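Local coordinates for protein glycoside Hydrolase Family 43_12 (Metagenome, PDB 7JVH) that probably hydrolyses glycosidic bonds in plant cell-wall polysaccharides such as xylan or arabinoxylan, as other family 43 glycoside hydrolases do, at residues T34-D40 against Q439-A445; D39-A43 against P378-F382; G523-F528 against I539-A545; S432-Q438 against A559-V565. All coordinates share one frame; numbering follows the deposited sequence.

In the fold
Near the N terminus, strand 28-37 is laid into a sheet of the C-terminal concanavalin A-like domain by interaction 1, which closes a loop of almost 400 residues. Interaction 2 starts from the same stretch: the short helix 40-43 meets loop 378-382, which leads into strand 383-386. Interaction 4 pairs 432-438 with the last strand, in the second sheet of the sandwich, and its segments alternate along the chain with those of interaction 1. Interaction 3, a hairpin, falls within the span of interaction 4 and belongs to the sheet of interaction 1. Together they tie the chain's beginning, its interdomain connection and its end.

Interaction 1: T34-D40 against Q439-A445; sequences TYTGEDD and QHIKYTA
Gln439 opens the second segment by giving its backbone N-H to Tyr35 OH (2.8 Å), while its side-chain amide turns to Gln58. The same hydroxyl is hydrogen-bonded to His440 ND1 at the edge of the imidazole, at 2.6 Å, so two groups fix the phenol end. With CG anti to the backbone N (chi1 173°), the Tyr35 ring reaches back to both. Gly37 CA sits 3.4 Å from the centroid of the His440 ring, a CH-pi contact squarely over its face. Ile441 N adds a weak bond to Asp39 OD2, an oxygen also salt-bridged to Arg323. Lys442 N gives a straight bond to Asp39 OD1 (2.9 Å, 168°) on its syn side, and its extended chain carries NZ into a salt bridge with Asp40 OD1, 2.9 Å away on the syn lone pair. Tyr443 CD1 lies 3.4 Å from Tyr35 CE1, the rings oblique. Thr444 exchanges antiparallel backbone bonds with Thr36 and sends OG1 to Glu38 OE1 (2.6 Å), tilted from the carboxylate plane. Ala445 completes the register opposite Tyr35. Aromatic packing thus joins the strands on the buried side, with hydrogen bonds to Glu38 and Asp39 and one salt bridge at exposed Asp40.

Interaction 2: D39-A43 against P378-F382; sequences DDIYA and PNGNF
Asn381 ND2 donates to Asp39 O at 2.8 Å, nearly within its own amide plane and on a lone pair of the carbonyl. The same amide also bonds the backbone N of Asp39, which donates to Asn381 OD1 at 2.9 Å; this second bond is poorly directed, with Asp39 N at 103° to the C=O and tilted from its plane. This pair of hydrogen bonds joins the N-cap residue of helix 40-43 to the loop that runs into strand 383-386 of the C-terminal concanavalin A-like domain. Asn381 CG stands anti to the carbonyl carbon (chi1 -75°), which carries the amide across to Asp39.

Within the first turn of the helix, Tyr42 lies against the same loop. Gly380 CA rests over one face of its ring, 3.7 Å from the centroid, in a CH-pi contact, and Ile41 CG2 covers the opposite face. Asn381 OD1 comes to the ring edge, with the amide turned almost perpendicular to the ring (86°). Gly380 has a positive phi, a backbone shape that favours glycine, and its carbonyl is held by His440 and Gln58. Asn379 OD1 accepts from Gly380 N at 2.8 Å and so steadies this bend. Tyr42 OH donates to a water that in turn donates to Asn379 OD1, each bond 2.6 Å long.

Interaction 3: G523-F528 against I539-A545; sequences GLNYQF and IGGPLDA
This is a local antiparallel beta hairpin contact, between strand 525-531 and the returning strand 536-544, at one margin of the sheet that also takes in strands 515-522 and 442-451. Its centre is the hydrogen-bonded pair Tyr526 and Leu543, whose backbones exchange two bonds, Tyr526 N to Leu543 O and Leu543 N to Tyr526 O, both 2.8 Å. Ala545 N continues the pairing to Leu524 O.

On the side facing strand 469-477, Leu543 CD1 packs 3.9 Å from Phe528 CD1, the two side chains crossing at about a right angle. The Tyr526 ring presents its edge to Ala545 CA, 3.7 Å from Tyr526 CE1, and its hydroxyl reaches Gln438 and Asn331.

The other side is marked by Asn525 and Gln527. Asn525 CB meets Pro542 CB at 3.5 Å. Gln527, with CG anti to the backbone N and a bend at chi2 (65°), curls back so that NE2 donates both to Phe528 O (2.7 Å) and to Gly540 O (2.8 Å). Both acceptors lie close to its amide plane, which fixes the rotation of the group, although NE2 stands above the plane of the Gly540 carbonyl. The amide ties Phe528, whose O also accepts from Ile539 N, to the corner at Gly540, where positive phi favours glycine. The whole is an antiparallel beta hairpin at the edge of one sheet of the sandwich, its apolar side turned to strands 458-464 and 469-477 of the other.

Interaction 4: S432-Q438 against A559-V565; sequences SALFHRQ and ALVGMGV
Leu560, Phe435 and Ser432 bury much of the surface in this pairing of strand 433-437 with the C-terminal strand 560-566. Leu560 lies between two neighbours: its CB comes within 3.7 Å of Phe435 CD1 while CD1 of the leucine stands over one face of the phenyl ring, and the other branch, CD2, touches Arg437 CA at 3.8 Å. Leucine and arginine run side by side in the same direction, the guanidinium of Arg437 going on to the carbonyl of Cys60. Phe435 crosses Leu560 at about a right angle and faces Gly562 in a non-hydrogen-bonded pair, Phe435 CD1 coming 3.7 Å from Gly562 N.

Ser432 closes the far end. Its OG, placed between the backbone N and the carbonyl carbon (chi1 44°), donates to Val565 O, and Val565 N returns a bond to Ser432 O (2.9 Å). In the middle His436 exchanges backbone bonds with Val561, and at the other end Gln438 N reaches Ala559 O at 3.0 Å. Every contacting residue is buried, so the regular antiparallel bonds supply partners for backbone polar groups that would otherwise be costly to enclose in the sandwich.

Interaction 1: T34-D40 against Q439-A445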
loop_
_atom_site.group_PDB
_atom_site.type_symbol
_atom_site.label_atom_id
_atom_site.label_comp_id
_atom_site.label_asym_id
_atom_site.label_seq_id
_atom_site.Cartn_x
_atom_site.Cartn_y
_atom_site.Cartn_z
ATOM N N THR A 34 -7.861 5.057 -18.354
ATOM C CA THR A 34 -7.850 3.622 -18.600
ATOM C C THR A 34 -6.522 3.053 -18.151
ATOM O O THR A 34 -5.477 3.588 -18.508
ATOM C CB THR A 34 -8.084 3.270 -20.110
ATOM O OG1 THR A 34 -9.330 3.831 -20.535
ATOM C CG2 THR A 34 -8.119 1.787 -20.333
ATOM N N TYR A 35 -6.585 1.978 -17.360
ATOM C CA TYR A 35 -5.414 1.250 -16.893
ATOM C C TYR A 35 -5.563 -0.224 -17.265
ATOM O O TYR A 35 -6.574 -0.852 -16.921
ATOM C CB TYR A 35 -5.252 1.405 -15.372
ATOM C CG TYR A 35 -4.157 0.536 -14.770
ATOM C CD1 TYR A 35 -2.826 0.939 -14.798
ATOM C CD2 TYR A 35 -4.456 -0.683 -14.174
ATOM C CE1 TYR A 35 -1.825 0.150 -14.261
ATOM C CE2 TYR A 35 -3.467 -1.487 -13.630
ATOM C CZ TYR A 35 -2.151 -1.063 -13.660
ATOM O OH TYR A 35 -1.162 -1.860 -13.115
ATOM N N THR A 36 -4.555 -0.758 -17.969
ATOM C CA THR A 36 -4.534 -2.140 -18.436
ATOM C C THR A 36 -3.261 -2.837 -17.985
ATOM O O THR A 36 -2.168 -2.458 -18.400
ATOM C CB THR A 36 -4.672 -2.236 -19.997
ATOM O OG1 THR A 36 -5.947 -1.730 -20.399
ATOM C CG2 THR A 36 -4.524 -3.682 -20.485
ATOM N N GLY A 37 -3.424 -3.870 -17.143
ATOM C CA GLY A 37 -2.328 -4.716 -16.692
ATOM C C GLY A 37 -2.073 -5.791 -17.730
ATOM O O GLY A 37 -3.017 -6.304 -18.334
ATOM N N GLU A 38 -0.791 -6.113 -17.951
ATOM C CA GLU A 38 -0.343 -6.984 -19.048
ATOM C C GLU A 38 0.885 -7.786 -18.609
ATOM O O GLU A 38 1.884 -7.858 -19.332
ATOM C CB GLU A 38 0.035 -6.172 -20.310
ATOM C CG GLU A 38 -1.006 -5.194 -20.839
ATOM C CD GLU A 38 -0.386 -4.070 -21.688
ATOM O OE1 GLU A 38 0.547 -3.376 -21.241
ATOM O OE2 GLU A 38 -0.850 -3.846 -22.826
ATOM N N ASP A 39 0.807 -8.400 -17.424
ATOM C CA ASP A 39 1.902 -9.207 -16.911
ATOM C C ASP A 39 1.953 -10.608 -17.526
ATOM O O ASP A 39 0.911 -11.255 -17.752
ATOM C CB ASP A 39 1.853 -9.296 -15.381
ATOM C CG ASP A 39 2.462 -8.071 -14.707
ATOM O OD1 ASP A 39 3.314 -7.387 -15.354
ATOM O OD2 ASP A 39 2.077 -7.808 -13.528
ATOM N N ASP A 40 3.186 -11.048 -17.815
ATOM C CA ASP A 40 3.491 -12.341 -18.392
ATOM C C ASP A 40 2.940 -13.504 -17.552
ATOM O O ASP A 40 2.355 -14.445 -18.091
ATOM C CB ASP A 40 5.008 -12.495 -18.529
ATOM C CG ASP A 40 5.623 -11.498 -19.482
ATOM O OD1 ASP A 40 4.901 -10.863 -20.283
ATOM O OD2 ASP A 40 6.855 -11.336 -19.442
ATOM N N GLN A 439 -0.112 -1.639 -10.492
ATOM C CA GLN A 439 -0.448 -2.978 -10.023
ATOM C C GLN A 439 0.285 -4.083 -10.763
ATOM O O GLN A 439 0.184 -5.246 -10.389
ATOM C CB GLN A 439 -1.959 -3.197 -10.086
ATOM C CG GLN A 439 -2.702 -2.385 -9.037
ATOM C CD GLN A 439 -4.183 -2.672 -9.029
ATOM O OE1 GLN A 439 -4.898 -2.287 -9.939
ATOM N NE2 GLN A 439 -4.655 -3.324 -7.987
ATOM N N HIS A 440 1.051 -3.707 -11.790
ATOM C CA HIS A 440 1.732 -4.645 -12.676
ATOM C C HIS A 440 3.092 -4.103 -13.077
ATOM O O HIS A 440 3.299 -2.866 -13.115
ATOM C CB HIS A 440 0.917 -4.838 -13.970
ATOM C CG HIS A 440 -0.476 -5.310 -13.732
ATOM N ND1 HIS A 440 -1.488 -4.457 -13.358
ATOM C CD2 HIS A 440 -1.029 -6.544 -13.811
ATOM C CE1 HIS A 440 -2.605 -5.150 -13.213
ATOM N NE2 HIS A 440 -2.354 -6.416 -13.490
ATOM N N ILE A 441 3.992 -5.028 -13.431
ATOM C CA ILE A 441 5.306 -4.665 -13.964
ATOM C C ILE A 441 5.126 -4.137 -15.387
ATOM O O ILE A 441 5.736 -3.139 -15.772
ATOM C CB ILE A 441 6.267 -5.868 -13.978
ATOM C CG1 ILE A 441 6.371 -6.495 -12.587
ATOM C CG2 ILE A 441 7.652 -5.416 -14.418
ATOM C CD1 ILE A 441 7.155 -7.786 -12.571
ATOM N N LYS A 442 4.284 -4.830 -16.158
ATOM C CA LYS A 442 3.944 -4.435 -17.524
ATOM C C LYS A 442 2.533 -3.873 -17.568
ATOM O O LYS A 442 1.585 -4.571 -17.261
ATOM C CB LYS A 442 4.027 -5.624 -18.463
ATOM C CG LYS A 442 5.434 -6.008 -18.863
ATOM C CD LYS A 442 5.405 -7.236 -19.763
ATOM C CE LYS A 442 6.810 -7.582 -20.227
ATOM N NZ LYS A 442 6.788 -8.806 -21.096
ATOM N N TYR A 443 2.408 -2.597 -17.933
ATOM C CA TYR A 443 1.107 -1.963 -18.045
ATOM C C TYR A 443 1.091 -0.902 -19.149
ATOM O O TYR A 443 2.125 -0.499 -19.681
ATOM C CB TYR A 443 0.604 -1.405 -16.688
ATOM C CG TYR A 443 1.085 -0.025 -16.312
ATOM C CD1 TYR A 443 0.359 1.111 -16.676
ATOM C CD2 TYR A 443 2.252 0.156 -15.572
ATOM C CE1 TYR A 443 0.785 2.376 -16.336
ATOM C CE2 TYR A 443 2.675 1.419 -15.202
ATOM C CZ TYR A 443 1.945 2.522 -15.594
ATOM O OH TYR A 443 2.393 3.788 -15.248
ATOM N N THR A 444 -0.129 -0.506 -19.497
ATOM C CA THR A 444 -0.426 0.470 -20.512
ATOM C C THR A 444 -1.593 1.242 -19.948
ATOM O O THR A 444 -2.544 0.655 -19.447
ATOM C CB THR A 444 -0.817 -0.185 -21.865
ATOM O OG1 THR A 444 0.270 -0.983 -22.339
ATOM C CG2 THR A 444 -1.152 0.860 -22.920
ATOM N N ALA A 445 -1.498 2.574 -20.008
ATOM C CA ALA A 445 -2.519 3.450 -19.478
ATOM C C ALA A 445 -2.665 4.630 -20.400
ATOM O O ALA A 445 -1.718 5.000 -21.105
ATOM C CB ALA A 445 -2.118 3.904 -18.078
#

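Interaction 2: D39-A43 against P378-F382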
loop_
_atom_site.group_PDB
_atom_site.type_symbol
_atom_site.label_atom_id
_atom_site.label_comp_id
_atom_site.label_asym_id
_atom_site.label_seq_id
_atom_site.Cartn_x
_atom_site.Cartn_y
_atom_site.Cartn_z
ATOM N N ASP A 39 0.807 -8.400 -17.424
ATOM C CA ASP A 39 1.902 -9.207 -16.911
ATOM C C ASP A 39 1.953 -10.608 -17.526
ATOM O O ASP A 39 0.911 -11.255 -17.752
ATOM C CB ASP A 39 1.853 -9.296 -15.381
ATOM C CG ASP A 39 2.462 -8.071 -14.707
ATOM O OD1 ASP A 39 3.314 -7.387 -15.354
ATOM O OD2 ASP A 39 2.077 -7.808 -13.528
ATOM N N ASP A 40 3.186 -11.048 -17.815
ATOM C CA ASP A 40 3.491 -12.341 -18.392
ATOM C C ASP A 40 2.940 -13.504 -17.552
ATOM O O ASP A 40 2.355 -14.445 -18.091
ATOM C CB ASP A 40 5.008 -12.495 -18.529
ATOM C CG ASP A 40 5.623 -11.498 -19.482
ATOM O OD1 ASP A 40 4.901 -10.863 -20.283
ATOM O OD2 ASP A 40 6.855 -11.336 -19.442
ATOM N N ILE A 41 3.135 -13.419 -16.233
ATOM C CA ILE A 41 2.851 -14.502 -15.312
ATOM C C ILE A 41 1.385 -14.988 -15.380
ATOM O O ILE A 41 1.117 -16.180 -15.271
ATOM C CB ILE A 41 3.242 -14.136 -13.849
ATOM C CG1 ILE A 41 3.372 -15.388 -12.978
ATOM C CG2 ILE A 41 2.240 -13.174 -13.236
ATOM C CD1 ILE A 41 4.594 -16.225 -13.312
ATOM N N TYR A 42 0.453 -14.047 -15.542
ATOM C CA TYR A 42 -0.970 -14.338 -15.565
ATOM C C TYR A 42 -1.370 -14.913 -16.924
ATOM O O TYR A 42 -2.196 -15.841 -16.989
ATOM C CB TYR A 42 -1.793 -13.088 -15.269
ATOM C CG TYR A 42 -1.449 -12.449 -13.941
ATOM C CD1 TYR A 42 -1.607 -13.156 -12.765
ATOM C CD2 TYR A 42 -0.968 -11.137 -13.860
ATOM C CE1 TYR A 42 -1.310 -12.597 -11.555
ATOM C CE2 TYR A 42 -0.662 -10.562 -12.639
ATOM C CZ TYR A 42 -0.834 -11.300 -11.491
ATOM O OH TYR A 42 -0.540 -10.753 -10.267
ATOM N N ALA A 43 -0.782 -14.358 -17.995
ATOM C CA ALA A 43 -1.009 -14.818 -19.362
ATOM C C ALA A 43 -0.518 -16.257 -19.585
ATOM O O ALA A 43 -1.139 -17.019 -20.313
ATOM C CB ALA A 43 -0.335 -13.861 -20.343
ATOM N N PRO A 378 -10.265 -6.236 -8.675
ATOM C CA PRO A 378 -9.708 -7.050 -9.755
ATOM C C PRO A 378 -8.489 -7.844 -9.341
ATOM O O PRO A 378 -7.993 -7.662 -8.249
ATOM C CB PRO A 378 -9.318 -6.004 -10.799
ATOM C CG PRO A 378 -8.992 -4.790 -9.993
ATOM C CD PRO A 378 -9.956 -4.803 -8.830
ATOM N N ASN A 379 -8.052 -8.761 -10.210
ATOM C CA ASN A 379 -6.763 -9.442 -10.117
ATOM C C ASN A 379 -6.383 -9.962 -11.501
ATOM O O ASN A 379 -7.096 -9.699 -12.485
ATOM C CB ASN A 379 -6.780 -10.559 -9.069
ATOM C CG ASN A 379 -5.449 -10.692 -8.349
ATOM O OD1 ASN A 379 -4.437 -11.066 -8.955
ATOM N ND2 ASN A 379 -5.426 -10.355 -7.071
ATOM N N GLY A 380 -5.255 -10.664 -11.602
ATOM C CA GLY A 380 -4.728 -11.072 -12.894
ATOM C C GLY A 380 -4.473 -9.863 -13.796
ATOM O O GLY A 380 -4.090 -8.799 -13.323
ATOM N N ASN A 381 -4.675 -10.056 -15.098
ATOM C CA ASN A 381 -4.605 -9.006 -16.100
ATOM C C ASN A 381 -6.018 -8.559 -16.431
ATOM O O ASN A 381 -6.907 -9.370 -16.643
ATOM C CB ASN A 381 -3.877 -9.487 -17.347
ATOM C CG ASN A 381 -2.390 -9.575 -17.145
ATOM O OD1 ASN A 381 -1.839 -8.888 -16.292
ATOM N ND2 ASN A 381 -1.721 -10.410 -17.914
ATOM N N PHE A 382 -6.215 -7.236 -16.447
ATOM C CA PHE A 382 -7.521 -6.625 -16.558
ATOM C C PHE A 382 -7.371 -5.188 -17.040
ATOM O O PHE A 382 -6.262 -4.674 -17.160
ATOM C CB PHE A 382 -8.245 -6.674 -15.223
ATOM C CG PHE A 382 -7.551 -5.909 -14.127
ATOM C CD1 PHE A 382 -7.794 -4.568 -13.924
ATOM C CD2 PHE A 382 -6.648 -6.552 -13.288
ATOM C CE1 PHE A 382 -7.156 -3.885 -12.912
ATOM C CE2 PHE A 382 -6.018 -5.875 -12.273
ATOM C CZ PHE A 382 -6.265 -4.535 -12.083
HETATM O O HOH W 1 -2.001 -11.689 -8.326
#

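Interaction 3: G523-F528 against I539-A545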
loop_
_atom_site.group_PDB
_atom_site.type_symbol
_atom_site.label_atom_id
_atom_site.label_comp_id
_atom_site.label_asym_id
_atom_site.label_seq_id
_atom_site.Cartn_x
_atom_site.Cartn_y
_atom_site.Cartn_z
ATOM N N GLY A 523 8.202 -3.210 -18.481
ATOM C CA GLY A 523 8.934 -3.651 -17.303
ATOM C C GLY A 523 10.348 -3.117 -17.224
ATOM O O GLY A 523 10.908 -3.070 -16.130
ATOM N N LEU A 524 10.922 -2.725 -18.371
ATOM C CA LEU A 524 12.273 -2.182 -18.465
ATOM C C LEU A 524 12.312 -0.674 -18.691
ATOM O O LEU A 524 13.185 0.006 -18.158
ATOM C CB LEU A 524 13.081 -2.866 -19.574
ATOM C CG LEU A 524 13.542 -4.322 -19.312
ATOM C CD1 LEU A 524 14.177 -4.932 -20.558
ATOM C CD2 LEU A 524 14.483 -4.501 -18.122
ATOM N N ASN A 525 11.397 -0.162 -19.524
ATOM C CA ASN A 525 11.278 1.276 -19.839
ATOM C C ASN A 525 9.843 1.741 -19.959
ATOM O O ASN A 525 8.949 0.932 -20.129
ATOM C CB ASN A 525 12.026 1.638 -21.129
ATOM C CG ASN A 525 13.506 1.399 -21.014
ATOM O OD1 ASN A 525 14.255 2.229 -20.437
ATOM N ND2 ASN A 525 13.964 0.299 -21.569
ATOM N N TYR A 526 9.629 3.047 -19.796
ATOM C CA TYR A 526 8.336 3.692 -19.958
ATOM C C TYR A 526 8.429 4.498 -21.246
ATOM O O TYR A 526 9.435 5.165 -21.493
ATOM C CB TYR A 526 8.056 4.645 -18.792
ATOM C CG TYR A 526 7.693 4.005 -17.478
ATOM C CD1 TYR A 526 8.669 3.496 -16.630
ATOM C CD2 TYR A 526 6.364 3.930 -17.068
ATOM C CE1 TYR A 526 8.331 2.919 -15.411
ATOM C CE2 TYR A 526 6.014 3.345 -15.857
ATOM C CZ TYR A 526 7.014 2.848 -15.027
ATOM O OH TYR A 526 6.709 2.274 -13.815
ATOM N N GLN A 527 7.386 4.417 -22.076
ATOM C CA GLN A 527 7.307 5.127 -23.349
ATOM C C GLN A 527 6.000 5.907 -23.342
ATOM O O GLN A 527 4.921 5.324 -23.222
ATOM C CB GLN A 527 7.335 4.179 -24.536
ATOM C CG GLN A 527 7.028 4.840 -25.886
ATOM C CD GLN A 527 8.077 5.866 -26.300
ATOM O OE1 GLN A 527 9.209 5.490 -26.531
ATOM N NE2 GLN A 527 7.706 7.171 -26.401
ATOM N N PHE A 528 6.118 7.229 -23.474
ATOM C CA PHE A 528 4.992 8.131 -23.501
ATOM C C PHE A 528 4.537 8.372 -24.953
ATOM O O PHE A 528 5.285 8.148 -25.906
ATOM C CB PHE A 528 5.375 9.449 -22.801
ATOM C CG PHE A 528 5.330 9.365 -21.294
ATOM C CD1 PHE A 528 6.400 8.852 -20.572
ATOM C CD2 PHE A 528 4.217 9.798 -20.597
ATOM C CE1 PHE A 528 6.362 8.795 -19.187
ATOM C CE2 PHE A 528 4.176 9.733 -19.194
ATOM C CZ PHE A 528 5.250 9.229 -18.500
ATOM N N ILE A 539 6.196 10.356 -27.966
ATOM C CA ILE A 539 6.940 11.553 -27.569
ATOM C C ILE A 539 7.981 11.137 -26.537
ATOM O O ILE A 539 7.663 10.490 -25.557
ATOM C CB ILE A 539 6.033 12.683 -27.032
ATOM C CG1 ILE A 539 6.886 13.842 -26.517
ATOM C CG2 ILE A 539 5.070 12.184 -25.947
ATOM C CD1 ILE A 539 6.260 15.209 -26.748
ATOM N N GLY A 540 9.242 11.482 -26.804
ATOM C CA GLY A 540 10.368 10.991 -26.035
ATOM C C GLY A 540 10.632 9.536 -26.371
ATOM O O GLY A 540 9.803 8.865 -26.999
ATOM N N GLY A 541 11.793 9.041 -25.937
ATOM C CA GLY A 541 12.196 7.668 -26.155
ATOM C C GLY A 541 11.862 6.817 -24.933
ATOM O O GLY A 541 11.068 7.224 -24.081
ATOM N N PRO A 542 12.441 5.600 -24.825
ATOM C CA PRO A 542 12.287 4.786 -23.615
ATOM C C PRO A 542 12.960 5.440 -22.379
ATOM O O PRO A 542 14.130 5.798 -22.426
ATOM C CB PRO A 542 12.992 3.476 -23.988
ATOM C CG PRO A 542 13.925 3.833 -25.125
ATOM C CD PRO A 542 13.274 4.962 -25.860
ATOM N N LEU A 543 12.189 5.585 -21.298
ATOM C CA LEU A 543 12.656 6.126 -20.030
ATOM C C LEU A 543 12.828 5.026 -18.988
ATOM O O LEU A 543 11.863 4.356 -18.632
ATOM C CB LEU A 543 11.640 7.145 -19.514
ATOM C CG LEU A 543 11.496 8.410 -20.353
ATOM C CD1 LEU A 543 10.199 9.116 -19.979
ATOM C CD2 LEU A 543 12.712 9.281 -20.132
ATOM N N ASP A 544 14.066 4.873 -18.496
ATOM C CA ASP A 544 14.451 3.798 -17.566
ATOM C C ASP A 544 13.414 3.616 -16.470
ATOM O O ASP A 544 13.074 4.560 -15.763
ATOM C CB ASP A 544 15.818 4.078 -16.947
ATOM C CG ASP A 544 16.434 2.864 -16.252
ATOM O OD1 ASP A 544 15.699 1.915 -15.839
ATOM O OD2 ASP A 544 17.671 2.889 -16.097
ATOM N N ALA A 545 12.912 2.385 -16.353
ATOM C CA ALA A 545 11.894 2.023 -15.370
ATOM C C ALA A 545 12.460 1.978 -13.946
ATOM O O ALA A 545 11.718 2.110 -12.974
ATOM C CB ALA A 545 11.274 0.668 -15.735
#

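Interaction 4: S432-Q438 against A559-V565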
loop_
_atom_site.group_PDB
_atom_site.type_symbol
_atom_site.label_atom_id
_atom_site.label_comp_id
_atom_site.label_asym_id
_atom_site.label_seq_id
_atom_site.Cartn_x
_atom_site.Cartn_y
_atom_site.Cartn_z
ATOM N N SER A 432 -1.976 18.746 -6.953
ATOM C CA SER A 432 -3.267 18.533 -7.592
ATOM C C SER A 432 -3.134 17.445 -8.650
ATOM O O SER A 432 -3.003 17.728 -9.831
ATOM C CB SER A 432 -3.799 19.835 -8.196
ATOM O OG SER A 432 -2.769 20.513 -8.883
ATOM N N ALA A 433 -3.148 16.197 -8.190
ATOM C CA ALA A 433 -3.034 15.012 -9.013
ATOM C C ALA A 433 -3.775 13.838 -8.347
ATOM O O ALA A 433 -3.772 13.706 -7.136
ATOM C CB ALA A 433 -1.578 14.677 -9.240
ATOM N N LEU A 434 -4.441 13.013 -9.163
ATOM C CA LEU A 434 -5.146 11.823 -8.700
ATOM C C LEU A 434 -4.444 10.605 -9.269
ATOM O O LEU A 434 -4.136 10.573 -10.458
ATOM C CB LEU A 434 -6.621 11.849 -9.099
ATOM C CG LEU A 434 -7.581 11.012 -8.265
ATOM C CD1 LEU A 434 -7.547 11.416 -6.806
ATOM C CD2 LEU A 434 -8.989 11.130 -8.824
ATOM N N PHE A 435 -4.179 9.615 -8.397
ATOM C CA PHE A 435 -3.262 8.535 -8.682
ATOM C C PHE A 435 -3.892 7.162 -8.486
ATOM O O PHE A 435 -4.758 6.959 -7.628
ATOM C CB PHE A 435 -2.025 8.620 -7.792
ATOM C CG PHE A 435 -1.051 9.699 -8.193
ATOM C CD1 PHE A 435 -0.354 9.618 -9.392
ATOM C CD2 PHE A 435 -0.814 10.789 -7.353
ATOM C CE1 PHE A 435 0.541 10.595 -9.753
ATOM C CE2 PHE A 435 0.086 11.774 -7.715
ATOM C CZ PHE A 435 0.772 11.681 -8.908
ATOM N N HIS A 436 -3.406 6.223 -9.303
ATOM C CA HIS A 436 -3.774 4.831 -9.297
ATOM C C HIS A 436 -2.462 4.089 -9.123
ATOM O O HIS A 436 -1.483 4.401 -9.804
ATOM C CB HIS A 436 -4.418 4.468 -10.632
ATOM C CG HIS A 436 -4.974 3.077 -10.682
ATOM N ND1 HIS A 436 -4.169 1.958 -10.745
ATOM C CD2 HIS A 436 -6.252 2.623 -10.683
ATOM C CE1 HIS A 436 -4.932 0.882 -10.785
ATOM N NE2 HIS A 436 -6.196 1.259 -10.743
ATOM N N ARG A 437 -2.443 3.111 -8.206
ATOM C CA ARG A 437 -1.263 2.310 -7.954
ATOM C C ARG A 437 -0.870 1.534 -9.197
ATOM O O ARG A 437 -1.732 1.063 -9.944
ATOM C CB ARG A 437 -1.535 1.329 -6.811
ATOM C CG ARG A 437 -1.718 1.985 -5.452
ATOM C CD ARG A 437 -2.348 0.995 -4.506
ATOM N NE ARG A 437 -2.532 1.441 -3.128
ATOM C CZ ARG A 437 -3.488 2.278 -2.725
ATOM N NH1 ARG A 437 -4.340 2.840 -3.577
ATOM N NH2 ARG A 437 -3.600 2.579 -1.445
ATOM N N GLN A 438 0.442 1.425 -9.434
ATOM C CA GLN A 438 0.981 0.535 -10.455
ATOM C C GLN A 438 0.832 -0.885 -9.908
ATOM O O GLN A 438 1.552 -1.289 -8.976
ATOM C CB GLN A 438 2.433 0.854 -10.777
ATOM C CG GLN A 438 3.056 -0.083 -11.788
ATOM C CD GLN A 438 4.336 0.453 -12.432
ATOM O OE1 GLN A 438 4.722 1.593 -12.214
ATOM N NE2 GLN A 438 4.981 -0.374 -13.248
ATOM N N ALA A 559 5.237 2.582 -7.303
ATOM C CA ALA A 559 4.949 3.629 -8.267
ATOM C C ALA A 559 3.452 3.827 -8.441
ATOM O O ALA A 559 2.650 2.937 -8.134
ATOM C CB ALA A 559 5.603 3.321 -9.613
ATOM N N LEU A 560 3.097 5.012 -8.948
ATOM C CA LEU A 560 1.726 5.431 -9.169
ATOM C C LEU A 560 1.623 5.949 -10.598
ATOM O O LEU A 560 2.603 6.396 -11.173
ATOM C CB LEU A 560 1.338 6.544 -8.194
ATOM C CG LEU A 560 1.539 6.236 -6.702
ATOM C CD1 LEU A 560 1.466 7.508 -5.886
ATOM C CD2 LEU A 560 0.518 5.223 -6.191
ATOM N N VAL A 561 0.413 5.894 -11.158
ATOM C CA VAL A 561 0.108 6.496 -12.427
ATOM C C VAL A 561 -1.180 7.276 -12.242
ATOM O O VAL A 561 -2.096 6.831 -11.563
ATOM C CB VAL A 561 -0.003 5.435 -13.559
ATOM C CG1 VAL A 561 -1.200 4.518 -13.357
ATOM C CG2 VAL A 561 -0.068 6.107 -14.928
ATOM N N GLY A 562 -1.240 8.471 -12.828
ATOM C CA GLY A 562 -2.404 9.308 -12.683
ATOM C C GLY A 562 -2.376 10.561 -13.546
ATOM O O GLY A 562 -1.489 10.733 -14.374
HETATM N N MSE A 563 -3.369 11.423 -13.318
HETATM C CA MSE A 563 -3.470 12.687 -14.013
HETATM C C MSE A 563 -3.295 13.815 -12.996
HETATM O O MSE A 563 -3.631 13.673 -11.827
HETATM C CB MSE A 563 -4.784 12.746 -14.806
HETATM C CG MSE A 563 -6.055 12.572 -14.004
HETATM SE SE MSE A 563 -7.368 11.285 -14.768
HETATM C CE MSE A 563 -7.565 10.004 -13.307
ATOM N N GLY A 564 -2.734 14.944 -13.449
ATOM C CA GLY A 564 -2.513 16.083 -12.579
ATOM C C GLY A 564 -2.441 17.400 -13.306
ATOM O O GLY A 564 -2.361 17.433 -14.522
ATOM N N VAL A 565 -2.450 18.488 -12.529
ATOM C CA VAL A 565 -2.417 19.853 -13.031
ATOM C C VAL A 565 -1.459 20.696 -12.180
ATOM O O VAL A 565 -1.364 20.506 -10.961
ATOM C CB VAL A 565 -3.824 20.476 -13.047
ATOM C CG1 VAL A 565 -4.714 19.723 -14.024
ATOM C CG2 VAL A 565 -4.440 20.444 -11.671
HETATM O O HOH W 2 1.894 0.597 -6.474
#